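PDB 6HBS: aminopentol aminotransferase from Sphingopyxis macrogoltabida, which catalyses the pyridoxal-phosphate-dependent deamination of aminopentol (HFB1), a step in fumonisin B1 breakdown, to 2-keto-HFB1, with pyruvate as the preferred amino acceptor. Local coordinates for residues Glu100-Met105 / Ile266-Gly271; Ser119-Thr124 / Leu253-Lys258; Val229-Ala234 / Arg240-Thr245; Ala234-Ala239 / Glu300-Ile305. One frame throughout, in Å; residues are numbered along the deposited sequence. Where two conformers were deposited one is given.

Contact 1. Residues Glu100-Met105 / Ile266-Gly271; sequences EAFVGM and ISALLG. With MG (magnesium ion), chain D.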
# COMPACT_ATOMS: atom_id res chain seq x y z
N GLU A 100 9.45 -18.74 -1.95
CA GLU A 100 9.51 -20.22 -2.05
C GLU A 100 8.26 -20.83 -1.40
O GLU A 100 7.64 -21.72 -1.96
CB GLU A 100 10.77 -20.80 -1.41
CG GLU A 100 11.99 -20.56 -2.25
CD GLU A 100 13.35 -20.82 -1.59
OE1 GLU A 100 13.40 -20.88 -0.34
OE2 GLU A 100 14.33 -20.94 -2.35
N ALA A 101 7.92 -20.36 -0.21
CA ALA A 101 6.79 -20.96 0.52
C ALA A 101 5.49 -20.73 -0.25
O ALA A 101 4.67 -21.66 -0.42
CB ALA A 101 6.71 -20.43 1.92
N PHE A 102 5.29 -19.51 -0.73
CA PHE A 102 4.00 -19.16 -1.33
C PHE A 102 3.87 -19.88 -2.68
O PHE A 102 2.84 -20.45 -2.96
CB PHE A 102 3.85 -17.64 -1.40
CG PHE A 102 2.44 -17.10 -1.27
CD1 PHE A 102 1.35 -17.76 -1.82
CD2 PHE A 102 2.22 -15.89 -0.64
CE1 PHE A 102 0.07 -17.25 -1.69
CE2 PHE A 102 0.94 -15.36 -0.53
CZ PHE A 102 -0.13 -16.04 -1.07
N VAL A 103 4.93 -19.88 -3.48
CA VAL A 103 4.93 -20.54 -4.76
C VAL A 103 4.74 -22.06 -4.57
O VAL A 103 4.03 -22.71 -5.38
CB VAL A 103 6.23 -20.27 -5.54
CG1 VAL A 103 6.41 -21.25 -6.69
CG2 VAL A 103 6.28 -18.84 -6.05
N GLY A 104 5.36 -22.63 -3.52
CA GLY A 104 5.19 -24.03 -3.25
C GLY A 104 3.73 -24.40 -2.93
O GLY A 104 3.33 -25.50 -3.21
N MET A 105 2.96 -23.49 -2.32
CA MET A 105 1.61 -23.80 -1.85
C MET A 105 0.57 -23.66 -2.97
O MET A 105 -0.48 -24.24 -2.87
CB MET A 105 1.21 -22.87 -0.69
CG MET A 105 1.91 -23.22 0.62
SD MET A 105 1.77 -21.94 1.89
CE MET A 105 0.06 -22.15 2.40
N ILE A 266 0.69 -6.86 3.79
CA ILE A 266 1.39 -7.44 2.69
C ILE A 266 0.34 -8.10 1.76
O ILE A 266 -0.65 -8.69 2.23
CB ILE A 266 2.48 -8.44 3.13
CG1 ILE A 266 3.23 -9.01 1.93
CG2 ILE A 266 1.92 -9.54 4.03
CD1 ILE A 266 4.53 -9.69 2.29
N SER A 267 0.59 -7.97 0.46
CA SER A 267 -0.27 -8.53 -0.63
C SER A 267 0.66 -9.15 -1.65
O SER A 267 1.89 -8.96 -1.58
CB SER A 267 -1.19 -7.46 -1.23
OG SER A 267 -2.07 -6.92 -0.24
N ALA A 268 0.12 -9.95 -2.57
CA ALA A 268 0.94 -10.71 -3.48
C ALA A 268 0.24 -10.91 -4.81
O ALA A 268 -0.98 -11.10 -4.85
CB ALA A 268 1.29 -12.06 -2.91
N LEU A 269 1.07 -10.96 -5.85
CA LEU A 269 0.72 -11.52 -7.17
C LEU A 269 1.48 -12.83 -7.39
O LEU A 269 2.70 -12.85 -7.39
CB LEU A 269 1.06 -10.49 -8.24
CG LEU A 269 0.67 -10.92 -9.67
CD1 LEU A 269 -0.82 -11.16 -9.73
CD2 LEU A 269 1.06 -9.86 -10.69
N LEU A 270 0.74 -13.93 -7.59
CA LEU A 270 1.30 -15.28 -7.89
C LEU A 270 1.06 -15.57 -9.38
O LEU A 270 -0.02 -15.27 -9.88
CB LEU A 270 0.62 -16.33 -7.01
CG LEU A 270 1.17 -16.53 -5.59
CD1 LEU A 270 2.45 -17.35 -5.59
CD2 LEU A 270 1.42 -15.20 -4.91
N GLY A 271 2.07 -16.09 -10.08
CA GLY A 271 1.96 -16.19 -11.52
C GLY A 271 2.66 -17.41 -12.05
O GLY A 271 3.60 -17.88 -11.43
MG MG D . 3.50 -23.68 -7.31
O HOH W 1 2.82 -25.59 -6.03
O HOH W 2 5.73 -24.61 -7.65
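L270 reaches out of strand 267-271 and lays a methyl over the middle of the F102 ring, a CH-pi contact with CD2 4.0 Å from the ring centroid and only 9° off the normal. Its sister branch CD1 works beside it, touching F102 CD1 at 3.9 Å and V103 CG2 at 4.1 Å, and so touches two successive helix residues. With L270 CG beside its own backbone N (chi1 -84°), both branches are turned to the helix. Two residues earlier on the strand, A268 CB meets F102 CE2 at 4.1 Å; its small methyl suits a place where a wide ring comes close. Cutting L270 back to an alanine is likely to leave that face of F102 without its methyl cover and open a gap beside V103. While the V103 side chain packs, its carbonyl O binds the magnesium ion at 2.2 Å, joined there by the carbonyls of V106 and A109 and two waters. The helix crosses the strand at -51°, with axes 9.5 Å apart. Strand 267-271 runs between strands 111-115 and 253-256, which send F114 and W256 to F102, the latter ring edge-to-face, while V103 also packs on V17 of the second subunit.

Contact 2. Residues Ser119-Thr124 / Leu253-Lys258; sequences SDATST and LSCWGK. With PLP (pyridoxal-5'-phosphate), chain C.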
# COMPACT_ATOMS: atom_id res chain seq x y z
N SER A 119 -5.13 -3.90 -3.90
CA SER A 119 -5.30 -3.06 -5.08
C SER A 119 -3.99 -2.99 -5.90
O SER A 119 -4.03 -2.84 -7.10
CB SER A 119 -5.79 -1.68 -4.68
OG SER A 119 -7.10 -1.73 -4.11
N ASP A 120 -2.82 -3.04 -5.20
CA ASP A 120 -1.51 -3.09 -5.84
C ASP A 120 -1.38 -4.37 -6.69
O ASP A 120 -0.86 -4.32 -7.82
CB ASP A 120 -0.36 -3.07 -4.81
CG ASP A 120 -0.31 -1.88 -3.84
OD1 ASP A 120 -0.98 -0.86 -4.10
OD2 ASP A 120 0.43 -1.99 -2.81
N ALA A 121 -1.83 -5.51 -6.13
CA ALA A 121 -1.71 -6.80 -6.80
C ALA A 121 -2.66 -6.85 -8.01
O ALA A 121 -2.29 -7.33 -9.04
CB ALA A 121 -1.96 -7.95 -5.86
N THR A 122 -3.88 -6.34 -7.87
CA THR A 122 -4.83 -6.42 -9.01
C THR A 122 -4.40 -5.47 -10.13
O THR A 122 -4.52 -5.82 -11.31
CB THR A 122 -6.27 -6.20 -8.56
OG1 THR A 122 -6.40 -4.89 -7.99
CG2 THR A 122 -6.74 -7.26 -7.60
N SER A 123 -3.91 -4.28 -9.77
CA SER A 123 -3.42 -3.30 -10.73
C SER A 123 -2.19 -3.83 -11.46
O SER A 123 -2.08 -3.67 -12.67
CB SER A 123 -3.13 -2.00 -10.05
OG SER A 123 -4.33 -1.30 -9.80
N THR A 124 -1.29 -4.50 -10.71
CA THR A 124 -0.11 -5.13 -11.28
C THR A 124 -0.54 -6.21 -12.27
O THR A 124 0.04 -6.31 -13.38
CB THR A 124 0.85 -5.67 -10.21
OG1 THR A 124 1.26 -4.60 -9.34
CG2 THR A 124 2.08 -6.29 -10.84
N LEU A 253 -2.74 -16.06 -13.26
CA LEU A 253 -2.33 -15.17 -12.15
C LEU A 253 -3.37 -15.31 -11.05
O LEU A 253 -4.55 -15.46 -11.31
CB LEU A 253 -2.29 -13.70 -12.59
CG LEU A 253 -1.42 -13.32 -13.79
CD1 LEU A 253 -1.56 -11.85 -14.10
CD2 LEU A 253 0.05 -13.66 -13.57
N SER A 254 -2.94 -15.17 -9.81
CA SER A 254 -3.86 -15.01 -8.70
C SER A 254 -3.33 -13.89 -7.80
O SER A 254 -2.11 -13.77 -7.60
CB SER A 254 -4.04 -16.31 -7.94
OG SER A 254 -2.79 -16.87 -7.55
N CYS A 255 -4.26 -13.12 -7.26
CA CYS A 255 -4.01 -12.00 -6.40
C CYS A 255 -4.42 -12.37 -4.98
O CYS A 255 -5.51 -12.96 -4.74
CB CYS A 255 -4.82 -10.79 -6.84
SG CYS A 255 -4.50 -10.26 -8.55
N TRP A 256 -3.55 -12.02 -4.03
CA TRP A 256 -3.69 -12.41 -2.63
C TRP A 256 -3.43 -11.19 -1.75
O TRP A 256 -2.69 -10.27 -2.13
CB TRP A 256 -2.71 -13.51 -2.27
CG TRP A 256 -2.88 -14.76 -3.07
CD1 TRP A 256 -2.42 -15.00 -4.33
CD2 TRP A 256 -3.48 -15.97 -2.62
NE1 TRP A 256 -2.75 -16.27 -4.71
CE2 TRP A 256 -3.38 -16.89 -3.69
CE3 TRP A 256 -4.11 -16.37 -1.44
CZ2 TRP A 256 -3.87 -18.19 -3.59
CZ3 TRP A 256 -4.61 -17.65 -1.35
CH2 TRP A 256 -4.51 -18.54 -2.42
N GLY A 257 -4.07 -11.19 -0.58
CA GLY A 257 -3.85 -10.12 0.40
C GLY A 257 -4.67 -10.41 1.63
O GLY A 257 -4.98 -11.59 1.92
N LYS A 258 -4.96 -9.34 2.38
CA LYS A 258 -5.74 -9.31 3.64
C LYS A 258 -5.10 -10.18 4.74
O LYS A 258 -4.64 -9.63 5.72
CB LYS A 258 -7.22 -9.64 3.39
CG LYS A 258 -7.96 -8.47 2.72
CD LYS A 258 -9.47 -8.59 2.49
CE LYS A 258 -10.13 -7.26 2.11
NZ LYS A 258 -10.08 -6.92 0.65
N1 PLP C . -9.91 -7.48 -4.36
C2 PLP C . -10.86 -7.99 -3.55
C2A PLP C . -11.70 -9.17 -3.96
C3 PLP C . -11.03 -7.42 -2.21
O3 PLP C . -11.96 -7.91 -1.37
C4 PLP C . -10.16 -6.30 -1.79
C4A PLP C . -10.35 -5.76 -0.42
C5 PLP C . -9.20 -5.79 -2.81
C6 PLP C . -9.12 -6.44 -4.04
C5A PLP C . -8.25 -4.63 -2.54
O4P PLP C . -7.41 -4.88 -1.38
P PLP C . -6.97 -3.56 -0.58
O1P PLP C . -8.15 -2.98 0.07
O2P PLP C . -6.45 -2.63 -1.63
O3P PLP C . -5.95 -4.14 0.38
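The phosphate oxygen O2P of the cofactor is gripped twice by one residue: S119 OG donates to it at 2.7 Å and S119 N at 2.9 Å. Serine suits this place because its short hydroxyl, lying beside its own backbone N (chi1 -65°), reaches the same oxygen as that N-H; OG is further held by A148 N. The N-H groups of this first turn of helix 118-133, with G118 N also bonded to the cofactor, probably help to stabilise the phosphate charge. K258 NZ is covalently bound to C4A, which hangs on the ring carbon next to the one bearing the phosphate arm; this is the internal aldimine linkage, and a bend at the last torsion of the lysine chain (chi4 85°) turns NZ to C4A. Away from the phosphate, the helix and strand pack through small side chains. A121 CB meets C255 CB at 4.1 Å, and C255 SG lies 3.7 Å from A121 O and 3.9 Å from T122 CG2. Threonine is apt here, since its methyl turns to the cysteine while OG1 bonds to H146 O. Further along the helix, D120 O accepts from both T124 N and T124 OG1, from opposite faces of its plane. W256 leaves the strand on the side away from the helix, and its NE1 bonds to S254 OG at 2.9 Å. The helix runs nearly antiparallel to strand 253-256 (163°, axes 7.7 Å apart), covering one side of the mixed sheet where that strand lies between strands 226-230 and 267-271, while W256 meets F102 and F236 on the other.

Contact 3. Residues Val229-Ala234 / Arg240-Thr245; sequences VDDVRA and RDCSWT. With PLP (pyridoxal-5'-phosphate), chain C.
D231 and S243 bring their CA atoms to 6.8 Å where the chain leaving strand 226-230 passes a type I turn from C242 to T245, closed by T245 N to C242 O. The D231 carboxylate receives both donors of S243, its backbone N-H and its hydroxyl: N meets OD2 at 2.8 Å in a nearly straight bond (172°) on its syn lone pair, and OG donates to OD1 at 2.5 Å, a very short bond whose exact length is doubtful. An aspartate offers two suitably spaced oxygens for this forked grip, which keeps the buried carboxylate from turning. Two residues earlier, V229 splits its methyls: CG1, anti to its backbone N (chi1 165°), lies against C242 SG at 3.7 Å, and CG2, beside that N, against W244 CE3 at 3.8 Å; W244 NE1 is bonded to P196 O. The neighbouring residues serve the cofactor. D230 OD2 lies 2.7 Å from its N1, V232 CG1 rests against a face of its ring, and R233 NE donates to O3 at 2.8 Å with the guanidinium edge-on. D230 OD1 also accepts from V232 N, forming an Asx turn. Were D230 replaced by an asparagine, the pyridine nitrogen would probably lose its negatively charged partner. An aspartate facing the pyridine nitrogen, here on strand 226-230, is characteristic of fold-type I pyridoxal-phosphate enzymes, to which class-III aminotransferases belong.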
# COMPACT_ATOMS: atom_id res chain seq x y z
N VAL A 229 -7.47 -14.88 -11.06
CA VAL A 229 -8.41 -15.06 -9.96
C VAL A 229 -8.05 -14.07 -8.86
O VAL A 229 -6.92 -14.09 -8.37
CB VAL A 229 -8.42 -16.50 -9.46
CG1 VAL A 229 -9.11 -16.63 -8.11
CG2 VAL A 229 -9.07 -17.42 -10.47
N ASP A 230 -9.00 -13.22 -8.46
CA ASP A 230 -8.78 -12.28 -7.39
C ASP A 230 -9.15 -12.95 -6.06
O ASP A 230 -10.31 -12.97 -5.71
CB ASP A 230 -9.51 -10.97 -7.63
CG ASP A 230 -9.28 -9.95 -6.56
OD1 ASP A 230 -8.64 -10.32 -5.54
OD2 ASP A 230 -9.83 -8.84 -6.69
N ASP A 231 -8.13 -13.47 -5.35
CA ASP A 231 -8.29 -14.22 -4.12
C ASP A 231 -7.94 -13.35 -2.91
O ASP A 231 -7.66 -13.91 -1.83
CB ASP A 231 -7.47 -15.49 -4.11
CG ASP A 231 -8.30 -16.75 -4.02
OD1 ASP A 231 -9.36 -16.72 -3.32
OD2 ASP A 231 -7.86 -17.77 -4.59
N VAL A 232 -8.02 -12.02 -3.07
CA VAL A 232 -7.64 -11.12 -1.97
C VAL A 232 -8.59 -11.33 -0.77
O VAL A 232 -8.15 -11.28 0.40
CB VAL A 232 -7.60 -9.65 -2.44
CG1 VAL A 232 -7.52 -8.70 -1.24
CG2 VAL A 232 -6.44 -9.42 -3.39
N ARG A 233 -9.89 -11.50 -1.06
CA ARG A 233 -10.89 -11.63 -0.04
C ARG A 233 -11.04 -13.07 0.46
O ARG A 233 -11.13 -13.31 1.70
CB ARG A 233 -12.25 -11.09 -0.49
CG ARG A 233 -13.10 -10.69 0.71
CD ARG A 233 -14.47 -10.16 0.37
NE ARG A 233 -14.40 -8.92 -0.38
CZ ARG A 233 -15.44 -8.17 -0.73
NH1 ARG A 233 -16.63 -8.37 -0.17
NH2 ARG A 233 -15.29 -7.19 -1.62
N ALA A 234 -11.14 -14.03 -0.47
CA ALA A 234 -11.49 -15.43 -0.11
C ALA A 234 -10.25 -16.31 0.16
O ALA A 234 -10.38 -17.41 0.69
CB ALA A 234 -12.33 -16.03 -1.21
N ARG A 240 -6.40 -24.23 0.93
CA ARG A 240 -4.97 -23.96 1.24
C ARG A 240 -4.21 -23.61 -0.05
O ARG A 240 -2.97 -23.50 -0.10
CB ARG A 240 -4.36 -25.15 1.98
CG ARG A 240 -4.88 -25.33 3.40
CD ARG A 240 -4.37 -26.58 4.10
NE ARG A 240 -4.71 -26.62 5.52
CZ ARG A 240 -5.87 -27.06 6.02
NH1 ARG A 240 -6.79 -27.53 5.19
NH2 ARG A 240 -6.13 -26.96 7.31
N ASP A 241 -4.97 -23.38 -1.12
CA ASP A 241 -4.51 -23.02 -2.44
C ASP A 241 -5.55 -22.04 -3.00
O ASP A 241 -6.48 -21.63 -2.29
CB ASP A 241 -4.27 -24.32 -3.23
CG ASP A 241 -3.43 -24.21 -4.49
OD1 ASP A 241 -3.28 -23.11 -5.05
OD2 ASP A 241 -2.90 -25.24 -4.90
N CYS A 242 -5.37 -21.63 -4.25
CA CYS A 242 -6.29 -20.78 -4.94
C CYS A 242 -7.70 -21.34 -4.74
O CYS A 242 -7.90 -22.55 -4.80
CB CYS A 242 -5.93 -20.70 -6.41
SG CYS A 242 -7.03 -19.64 -7.39
N SER A 243 -8.67 -20.45 -4.51
CA SER A 243 -10.01 -20.83 -4.15
C SER A 243 -10.74 -21.58 -5.29
O SER A 243 -11.82 -22.05 -5.03
CB SER A 243 -10.79 -19.62 -3.75
OG SER A 243 -10.19 -18.97 -2.63
N TRP A 244 -10.21 -21.59 -6.52
CA TRP A 244 -10.79 -22.40 -7.62
C TRP A 244 -10.18 -23.81 -7.70
O TRP A 244 -10.49 -24.54 -8.66
CB TRP A 244 -10.71 -21.67 -8.96
CG TRP A 244 -11.90 -20.77 -9.16
CD1 TRP A 244 -12.88 -20.49 -8.25
CD2 TRP A 244 -12.26 -20.08 -10.37
NE1 TRP A 244 -13.82 -19.66 -8.81
CE2 TRP A 244 -13.46 -19.38 -10.10
CE3 TRP A 244 -11.68 -19.99 -11.63
CZ2 TRP A 244 -14.09 -18.59 -11.05
CZ3 TRP A 244 -12.30 -19.20 -12.57
CH2 TRP A 244 -13.48 -18.50 -12.28
N THR A 245 -9.36 -24.21 -6.73
CA THR A 245 -8.74 -25.53 -6.76
C THR A 245 -9.79 -26.64 -6.83
O THR A 245 -9.63 -27.55 -7.63
CB THR A 245 -7.89 -25.82 -5.51
OG1 THR A 245 -6.96 -24.75 -5.33
CG2 THR A 245 -7.14 -27.12 -5.65
N1 PLP C . -9.91 -7.48 -4.36
C2 PLP C . -10.86 -7.99 -3.55
C2A PLP C . -11.70 -9.17 -3.96
C3 PLP C . -11.03 -7.42 -2.21
O3 PLP C . -11.96 -7.91 -1.37
C4 PLP C . -10.16 -6.30 -1.79
C4A PLP C . -10.35 -5.76 -0.42
C5 PLP C . -9.20 -5.79 -2.81
C6 PLP C . -9.12 -6.44 -4.04
C5A PLP C . -8.25 -4.63 -2.54
O4P PLP C . -7.41 -4.88 -1.38
P PLP C . -6.97 -3.56 -0.58
O1P PLP C . -8.15 -2.98 0.07
O2P PLP C . -6.45 -2.63 -1.63
O3P PLP C . -5.95 -4.14 0.38

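Contact 4. Residues Ala234-Ala239 / Glu300-Ile305; sequences AGFRVA and ETLRII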
# COMPACT_ATOMS: atom_id res chain seq x y z
N ALA A 234 -11.14 -14.03 -0.47
CA ALA A 234 -11.49 -15.43 -0.11
C ALA A 234 -10.25 -16.31 0.16
O ALA A 234 -10.38 -17.41 0.69
CB ALA A 234 -12.33 -16.03 -1.21
N GLY A 235 -9.05 -15.84 -0.23
CA GLY A 235 -7.88 -16.65 -0.15
C GLY A 235 -7.67 -17.17 1.28
O GLY A 235 -7.82 -16.44 2.25
N PHE A 236 -7.46 -18.49 1.37
CA PHE A 236 -7.17 -19.26 2.56
C PHE A 236 -8.38 -19.44 3.48
O PHE A 236 -8.23 -20.08 4.53
CB PHE A 236 -5.99 -18.67 3.35
CG PHE A 236 -4.73 -18.73 2.54
CD1 PHE A 236 -4.28 -19.93 2.05
CD2 PHE A 236 -3.98 -17.58 2.31
CE1 PHE A 236 -3.11 -19.99 1.32
CE2 PHE A 236 -2.80 -17.66 1.59
CZ PHE A 236 -2.37 -18.85 1.10
N ARG A 237 -9.56 -18.97 3.08
CA ARG A 237 -10.78 -19.37 3.78
C ARG A 237 -11.61 -20.35 2.92
O ARG A 237 -12.58 -20.93 3.39
CB ARG A 237 -11.58 -18.14 4.23
CG ARG A 237 -11.11 -17.51 5.53
CD ARG A 237 -12.09 -16.43 5.95
NE ARG A 237 -11.68 -15.75 7.16
CZ ARG A 237 -10.88 -14.69 7.19
NH1 ARG A 237 -10.32 -14.26 6.06
NH2 ARG A 237 -10.65 -14.06 8.34
N VAL A 238 -11.22 -20.57 1.66
CA VAL A 238 -11.86 -21.56 0.79
C VAL A 238 -11.00 -22.83 0.76
O VAL A 238 -11.51 -23.94 0.82
CB VAL A 238 -12.14 -21.00 -0.62
CG1 VAL A 238 -12.62 -22.07 -1.58
CG2 VAL A 238 -13.13 -19.85 -0.56
N ALA A 239 -9.68 -22.67 0.65
CA ALA A 239 -8.76 -23.76 0.50
C ALA A 239 -7.36 -23.30 0.92
O ALA A 239 -7.19 -22.09 1.19
CB ALA A 239 -8.78 -24.23 -0.95
N GLU A 300 5.19 -17.30 8.77
CA GLU A 300 4.68 -18.07 9.89
C GLU A 300 3.17 -18.38 9.71
O GLU A 300 2.72 -19.45 10.04
CB GLU A 300 4.95 -17.33 11.18
CG GLU A 300 4.50 -18.05 12.43
CD GLU A 300 5.21 -19.36 12.72
OE1 GLU A 300 6.11 -19.72 12.00
OE2 GLU A 300 4.81 -20.03 13.67
N THR A 301 2.40 -17.39 9.25
CA THR A 301 0.99 -17.59 8.89
C THR A 301 0.86 -18.70 7.84
O THR A 301 0.07 -19.62 8.02
CB THR A 301 0.37 -16.28 8.39
OG1 THR A 301 0.51 -15.28 9.40
CG2 THR A 301 -1.08 -16.47 8.03
N LEU A 302 1.65 -18.65 6.76
CA LEU A 302 1.59 -19.69 5.75
C LEU A 302 1.96 -21.06 6.34
O LEU A 302 1.37 -22.07 5.93
CB LEU A 302 2.49 -19.38 4.56
CG LEU A 302 2.12 -18.17 3.69
CD1 LEU A 302 3.18 -17.94 2.62
CD2 LEU A 302 0.73 -18.32 3.06
N ARG A 303 2.91 -21.12 7.29
CA ARG A 303 3.28 -22.41 7.92
C ARG A 303 2.06 -22.97 8.68
O ARG A 303 1.73 -24.15 8.59
CB ARG A 303 4.51 -22.27 8.84
CG ARG A 303 4.96 -23.58 9.48
CD ARG A 303 5.78 -23.45 10.76
NE ARG A 303 5.14 -22.74 11.86
CZ ARG A 303 4.21 -23.24 12.65
NH1 ARG A 303 3.76 -24.47 12.46
NH2 ARG A 303 3.72 -22.52 13.64
N ILE A 304 1.41 -22.13 9.45
CA ILE A 304 0.25 -22.52 10.19
C ILE A 304 -0.86 -23.00 9.24
O ILE A 304 -1.56 -23.98 9.56
CB ILE A 304 -0.19 -21.39 11.11
CG1 ILE A 304 0.86 -21.16 12.21
CG2 ILE A 304 -1.57 -21.64 11.69
CD1 ILE A 304 0.59 -20.00 13.07
N ILE A 305 -1.01 -22.35 8.08
CA ILE A 305 -2.03 -22.73 7.10
C ILE A 305 -1.72 -24.14 6.61
O ILE A 305 -2.63 -24.95 6.48
CB ILE A 305 -2.11 -21.70 5.95
CG1 ILE A 305 -2.77 -20.39 6.41
CG2 ILE A 305 -2.75 -22.28 4.71
CD1 ILE A 305 -2.67 -19.25 5.38
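F236 offers one face of its ring to I305, whose terminal methyl CD1 sits over it in a CH-pi contact, 3.7 Å from the centroid and 17° off the normal. The methyl is displaced toward the root of the ring, so that its nearest neighbour is F236 CG at 3.5 Å. With I305 CG1 beside its backbone N (chi1 -73°) and CG2 anti to that N, both methyls lie on the same face, CD1 over the ring and CG2, 3.9 Å from F236 CD1, just beyond the ring's CD1-CE1 rim; the beta branch suits the residue to this double contact. At the other end of the ring, L302 CD2 meets F236 CZ at 3.7 Å. L302 and I305 are three residues apart on helix 292-307 and so lie on the same side of it. The backbone O of F236 is bonded to the hydroxyl of Y310. The ring also meets W256 of strand 253-256, with planes at about 35°, and M105 of helix 94-105. Between residues 234-239 and 300-305 there is no hydrogen bond: three buried apolar side chains make the contact, which probably depends on close fit and exclusion of water rather than on directed bonds.

Contacts 1, 2 and 3 meet in one mixed sheet, where strand 253-256 of contact 2 is flanked by strand 267-271 of contact 1 (L270 N to S254 O, 2.9 Å) and strand 226-230 of contact 3 (L253 O to V229 N, 3.0 Å). Contacts 2 and 3, with centres 11 Å apart, share the cofactor: one supplies the phosphate grip and the covalent lysine, the other the residues around the pyridine ring. Contact 4 shares A234 with contact 3, and R240 NE bonds to I305 O at 2.8 Å. It joins contact 1 through M105, whose CE lies 3.6 Å from I305 CG2. The F236 side chain is about 13 Å from the cofactor.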